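Local coordinates for CofB (Escherichia coli, PDB 5AX6), which is a trimeric minor pilin of the type IVb pilus CFA/III of enterotoxigenic E. coli and is probably involved in assembling that pilus, at residues A[374-386]-A[445-457]. Numbering follows the deposited sequence.
Sequences VTSEKGRIELNVQ and QVNQSGSKWYITA
Ile381 and Leu383 pair with Ile455 and Trp453, joining strand 381-384 antiparallel to strand 452-457. The two hydrogen-bonded pairs satisfy both backbone groups of all four residues; the shortest bond runs 2.7 Å from Trp453 N to Leu383 O. Past the strand end, Val385 N gives one more bond to Ser451 O. The indole N-H of Trp453 is satisfied by a side chain: NE1 reaches Gln386 OE1 at 2.9 Å, nearly straight at 177° and in the ring plane. Over one face of the same indole lies Val385 CG2. On the sheet face of Glu382 and Tyr454, polar groups gather. Glu382 OE1 accepts from both NE and NH2 of Arg380, a side-on grip on one oxygen, with NE the closer at 2.9 Å. Arg380 NH1 is taken by Glu377 O, within the type II turn 377-380. With CG anti to the backbone N (chi1 -178°), the extended Glu382 chain runs alongside Tyr454 and sets OE1 at the ring edge, 3.3 Å from CE1. Thr375 CA lies over a face of that ring, a CH-pi contact. Lys452 NZ donates to Asn384 OD1 at 2.7 Å and stays 4.1 Å from Glu382 OE2, too far for a salt bridge. Replacing Glu382 by an alanine removes the acceptor of NE and NH2, and is likely to leave the Arg380 guanidinium without its charged mate, held here only through NH1 on Glu377 O and freer to turn. Strand 381-384 pairs with the second strand of hairpin 445-457, in an antiparallel sheet of the C-terminal domain; Asn384 also makes backbone hydrogen bonds to the third subunit. Leu401 of strand 398-409 packs on Trp453, and Ile482 of strand 478-487 on Ile381. At the trimer interface, Gln445 OE1 accepts from Arg430 N of the second subunit, while Met335 of the third subunit packs on Leu383 and Trp453.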
loop_
_atom_site.group_PDB
_atom_site.type_symbol
_atom_site.label_atom_id
_atom_site.label_comp_id
_atom_site.label_asym_id
_atom_site.label_seq_id
_atom_site.Cartn_x
_atom_site.Cartn_y
_atom_site.Cartn_z
ATOM N N VAL A 374 -16.665 -6.689 -49.127
ATOM C CA VAL A 374 -17.117 -6.655 -47.738
ATOM C C VAL A 374 -17.051 -5.266 -47.123
ATOM O O VAL A 374 -17.761 -4.996 -46.156
ATOM C CB VAL A 374 -16.311 -7.634 -46.853
ATOM C CG1 VAL A 374 -16.429 -9.059 -47.397
ATOM C CG2 VAL A 374 -14.841 -7.195 -46.738
ATOM N N THR A 375 -16.212 -4.380 -47.665
ATOM C CA THR A 375 -16.073 -3.049 -47.079
ATOM C C THR A 375 -17.264 -2.160 -47.405
ATOM O O THR A 375 -17.425 -1.087 -46.813
ATOM C CB THR A 375 -14.791 -2.318 -47.559
ATOM O OG1 THR A 375 -14.843 -2.137 -48.979
ATOM C CG2 THR A 375 -13.544 -3.091 -47.181
ATOM N N SER A 376 -18.100 -2.606 -48.341
ATOM C CA SER A 376 -19.126 -1.739 -48.907
ATOM C C SER A 376 -20.491 -2.387 -49.071
ATOM O O SER A 376 -21.451 -1.714 -49.443
ATOM C CB SER A 376 -18.669 -1.219 -50.278
ATOM O OG SER A 376 -18.124 0.076 -50.173
ATOM N N GLU A 377 -20.579 -3.687 -48.810
ATOM C CA GLU A 377 -21.833 -4.410 -49.022
ATOM C C GLU A 377 -22.958 -3.924 -48.126
ATOM O O GLU A 377 -22.764 -3.681 -46.938
ATOM C CB GLU A 377 -21.637 -5.907 -48.798
ATOM C CG GLU A 377 -21.150 -6.658 -50.038
ATOM C CD GLU A 377 -20.708 -8.072 -49.717
ATOM O OE1 GLU A 377 -20.451 -8.358 -48.527
ATOM O OE2 GLU A 377 -20.618 -8.897 -50.650
ATOM N N LYS A 378 -24.139 -3.791 -48.711
ATOM C CA LYS A 378 -25.323 -3.434 -47.951
ATOM C C LYS A 378 -25.624 -4.504 -46.911
ATOM O O LYS A 378 -25.487 -5.703 -47.179
ATOM C CB LYS A 378 -26.530 -3.246 -48.870
ATOM C CG LYS A 378 -26.427 -2.033 -49.786
ATOM C CD LYS A 378 -27.802 -1.522 -50.204
ATOM C CE LYS A 378 -28.414 -0.640 -49.125
ATOM N NZ LYS A 378 -27.578 0.569 -48.880
ATOM N N GLY A 379 -26.028 -4.057 -45.726
ATOM C CA GLY A 379 -26.496 -4.949 -44.679
ATOM C C GLY A 379 -25.387 -5.494 -43.802
ATOM O O GLY A 379 -25.648 -6.241 -42.857
ATOM N N ARG A 380 -24.150 -5.140 -44.115
ATOM C CA ARG A 380 -23.018 -5.628 -43.344
ATOM C C ARG A 380 -23.080 -5.100 -41.914
ATOM O O ARG A 380 -23.731 -4.085 -41.629
ATOM C CB ARG A 380 -21.700 -5.218 -43.985
ATOM C CG ARG A 380 -21.403 -3.729 -43.876
ATOM C CD ARG A 380 -20.211 -3.347 -44.737
ATOM N NE ARG A 380 -19.927 -1.919 -44.635
ATOM C CZ ARG A 380 -20.574 -0.980 -45.318
ATOM N NH1 ARG A 380 -21.533 -1.319 -46.171
ATOM N NH2 ARG A 380 -20.253 0.299 -45.157
ATOM N N ILE A 381 -22.401 -5.801 -41.015
ATOM C CA ILE A 381 -22.190 -5.283 -39.678
ATOM C C ILE A 381 -20.807 -4.653 -39.634
ATOM O O ILE A 381 -19.808 -5.293 -39.949
ATOM C CB ILE A 381 -22.332 -6.396 -38.594
ATOM C CG1 ILE A 381 -23.744 -6.987 -38.614
ATOM C CG2 ILE A 381 -21.985 -5.824 -37.198
ATOM C CD1 ILE A 381 -23.929 -8.245 -37.731
ATOM N N GLU A 382 -20.740 -3.375 -39.288
ATOM C CA GLU A 382 -19.449 -2.710 -39.256
ATOM C C GLU A 382 -19.211 -2.098 -37.887
ATOM O O GLU A 382 -20.112 -1.503 -37.306
ATOM C CB GLU A 382 -19.355 -1.637 -40.353
ATOM C CG GLU A 382 -17.997 -0.949 -40.385
ATOM C CD GLU A 382 -17.771 -0.095 -41.634
ATOM O OE1 GLU A 382 -18.476 -0.303 -42.649
ATOM O OE2 GLU A 382 -16.875 0.780 -41.592
ATOM N N LEU A 383 -17.998 -2.257 -37.377
ATOM C CA LEU A 383 -17.649 -1.774 -36.042
ATOM C C LEU A 383 -16.276 -1.131 -36.092
ATOM O O LEU A 383 -15.453 -1.510 -36.913
ATOM C CB LEU A 383 -17.652 -2.927 -35.024
ATOM C CG LEU A 383 -18.953 -3.703 -34.788
ATOM C CD1 LEU A 383 -18.690 -4.936 -33.918
ATOM C CD2 LEU A 383 -19.994 -2.806 -34.139
ATOM N N ASN A 384 -16.026 -0.163 -35.215
ATOM C CA ASN A 384 -14.688 0.387 -35.061
ATOM C C ASN A 384 -13.768 -0.607 -34.381
ATOM O O ASN A 384 -14.173 -1.265 -33.423
ATOM C CB ASN A 384 -14.733 1.686 -34.253
ATOM C CG ASN A 384 -15.450 2.793 -34.988
ATOM O OD1 ASN A 384 -15.208 3.014 -36.171
ATOM N ND2 ASN A 384 -16.342 3.486 -34.300
ATOM N N VAL A 385 -12.541 -0.729 -34.877
ATOM C CA VAL A 385 -11.570 -1.625 -34.266
ATOM C C VAL A 385 -11.153 -1.043 -32.921
ATOM O O VAL A 385 -10.906 0.159 -32.801
ATOM C CB VAL A 385 -10.333 -1.851 -35.171
ATOM C CG1 VAL A 385 -9.294 -2.710 -34.450
ATOM C CG2 VAL A 385 -10.755 -2.533 -36.468
ATOM N N GLN A 386 -11.115 -1.891 -31.901
ATOM C CA GLN A 386 -10.826 -1.429 -30.546
ATOM C C GLN A 386 -9.354 -1.131 -30.378
ATOM O O GLN A 386 -8.520 -1.656 -31.118
ATOM C CB GLN A 386 -11.261 -2.478 -29.515
ATOM C CG GLN A 386 -10.534 -3.817 -29.645
ATOM C CD GLN A 386 -11.228 -4.790 -30.612
ATOM O OE1 GLN A 386 -11.787 -4.386 -31.630
ATOM N NE2 GLN A 386 -11.185 -6.074 -30.290
ATOM N N GLN A 445 -18.115 -14.291 -42.515
ATOM C CA GLN A 445 -16.745 -13.839 -42.696
ATOM C C GLN A 445 -16.496 -12.582 -41.882
ATOM O O GLN A 445 -17.374 -11.724 -41.769
ATOM C CB GLN A 445 -16.472 -13.563 -44.180
ATOM C CG GLN A 445 -15.011 -13.286 -44.541
ATOM C CD GLN A 445 -14.805 -13.330 -46.052
ATOM O OE1 GLN A 445 -14.946 -14.383 -46.676
ATOM N NE2 GLN A 445 -14.498 -12.188 -46.642
ATOM N N VAL A 446 -15.298 -12.490 -41.320
ATOM C CA VAL A 446 -14.874 -11.313 -40.590
ATOM C C VAL A 446 -13.597 -10.804 -41.209
ATOM O O VAL A 446 -12.635 -11.562 -41.357
ATOM C CB VAL A 446 -14.645 -11.620 -39.088
ATOM C CG1 VAL A 446 -13.965 -10.437 -38.388
ATOM C CG2 VAL A 446 -15.990 -11.981 -38.415
ATOM N N ASN A 447 -13.594 -9.521 -41.541
ATOM C CA ASN A 447 -12.436 -8.844 -42.098
ATOM C C ASN A 447 -12.166 -7.554 -41.341
ATOM O O ASN A 447 -13.024 -7.077 -40.608
ATOM C CB ASN A 447 -12.653 -8.546 -43.584
ATOM C CG ASN A 447 -12.948 -9.801 -44.382
ATOM O OD1 ASN A 447 -14.101 -10.073 -44.745
ATOM N ND2 ASN A 447 -11.910 -10.588 -44.631
ATOM N N GLN A 448 -10.982 -6.989 -41.536
ATOM C CA GLN A 448 -10.601 -5.771 -40.838
ATOM C C GLN A 448 -9.728 -4.871 -41.713
ATOM O O GLN A 448 -8.909 -5.356 -42.499
ATOM C CB GLN A 448 -9.849 -6.117 -39.545
ATOM C CG GLN A 448 -8.474 -6.709 -39.801
ATOM C CD GLN A 448 -7.871 -7.409 -38.590
ATOM O OE1 GLN A 448 -7.586 -8.611 -38.633
ATOM N NE2 GLN A 448 -7.635 -6.658 -37.530
ATOM N N SER A 449 -9.918 -3.565 -41.565
ATOM C CA SER A 449 -8.931 -2.583 -42.007
ATOM C C SER A 449 -8.158 -2.164 -40.770
ATOM O O SER A 449 -8.313 -2.763 -39.708
ATOM C CB SER A 449 -9.594 -1.371 -42.653
ATOM O OG SER A 449 -10.432 -0.703 -41.726
ATOM N N GLY A 450 -7.344 -1.126 -40.891
ATOM C CA GLY A 450 -6.671 -0.586 -39.727
ATOM C C GLY A 450 -7.661 -0.054 -38.703
ATOM O O GLY A 450 -7.382 -0.068 -37.505
ATOM N N SER A 451 -8.827 0.397 -39.162
ATOM C CA SER A 451 -9.774 1.064 -38.262
ATOM C C SER A 451 -11.176 0.439 -38.152
ATOM O O SER A 451 -11.914 0.756 -37.220
ATOM C CB SER A 451 -9.921 2.536 -38.680
ATOM O OG SER A 451 -10.512 2.636 -39.960
ATOM N N LYS A 452 -11.553 -0.441 -39.078
ATOM C CA LYS A 452 -12.899 -1.014 -39.050
ATOM C C LYS A 452 -12.903 -2.547 -39.048
ATOM O O LYS A 452 -12.023 -3.175 -39.631
ATOM C CB LYS A 452 -13.729 -0.529 -40.245
ATOM C CG LYS A 452 -13.870 0.987 -40.364
ATOM C CD LYS A 452 -14.772 1.557 -39.269
ATOM C CE LYS A 452 -15.085 3.033 -39.515
ATOM N NZ LYS A 452 -16.145 3.553 -38.592
ATOM N N TRP A 453 -13.903 -3.125 -38.381
ATOM C CA TRP A 453 -14.265 -4.535 -38.557
ATOM C C TRP A 453 -15.415 -4.646 -39.531
ATOM O O TRP A 453 -16.385 -3.909 -39.415
ATOM C CB TRP A 453 -14.725 -5.198 -37.249
ATOM C CG TRP A 453 -13.689 -5.441 -36.189
ATOM C CD1 TRP A 453 -13.588 -4.789 -35.000
ATOM C CD2 TRP A 453 -12.659 -6.433 -36.194
ATOM N NE1 TRP A 453 -12.543 -5.291 -34.270
ATOM C CE2 TRP A 453 -11.957 -6.312 -34.978
ATOM C CE3 TRP A 453 -12.263 -7.426 -37.103
ATOM C CZ2 TRP A 453 -10.874 -7.129 -34.646
ATOM C CZ3 TRP A 453 -11.182 -8.227 -36.783
ATOM C CH2 TRP A 453 -10.496 -8.077 -35.560
ATOM N N TYR A 454 -15.337 -5.599 -40.456
ATOM C CA TYR A 454 -16.454 -5.870 -41.351
ATOM C C TYR A 454 -16.952 -7.284 -41.177
ATOM O O TYR A 454 -16.192 -8.225 -41.352
ATOM C CB TYR A 454 -16.055 -5.663 -42.809
ATOM C CG TYR A 454 -15.475 -4.299 -43.085
ATOM C CD1 TYR A 454 -16.301 -3.213 -43.348
ATOM C CD2 TYR A 454 -14.103 -4.102 -43.078
ATOM C CE1 TYR A 454 -15.760 -1.951 -43.604
ATOM C CE2 TYR A 454 -13.560 -2.848 -43.335
ATOM C CZ TYR A 454 -14.397 -1.786 -43.597
ATOM O OH TYR A 454 -13.852 -0.549 -43.859
ATOM N N ILE A 455 -18.231 -7.431 -40.847
ATOM C CA ILE A 455 -18.807 -8.752 -40.688
ATOM C C ILE A 455 -19.883 -8.923 -41.737
ATOM O O ILE A 455 -20.810 -8.113 -41.826
ATOM C CB ILE A 455 -19.408 -8.985 -39.280
ATOM C CG1 ILE A 455 -18.353 -8.746 -38.189
ATOM C CG2 ILE A 455 -19.887 -10.422 -39.160
ATOM C CD1 ILE A 455 -18.427 -7.388 -37.510
ATOM N N THR A 456 -19.747 -9.972 -42.543
ATOM C CA THR A 456 -20.701 -10.228 -43.615
ATOM C C THR A 456 -21.042 -11.696 -43.646
ATOM O O THR A 456 -20.365 -12.503 -43.013
ATOM C CB THR A 456 -20.150 -9.825 -44.982
ATOM O OG1 THR A 456 -18.936 -10.555 -45.227
ATOM C CG2 THR A 456 -19.876 -8.332 -45.018
ATOM N N ALA A 457 -22.083 -12.044 -44.392
ATOM C CA ALA A 457 -22.567 -13.414 -44.410
ATOM C C ALA A 457 -23.332 -13.728 -45.680
ATOM O O ALA A 457 -24.074 -12.883 -46.191
ATOM C CB ALA A 457 -23.463 -13.670 -43.190
#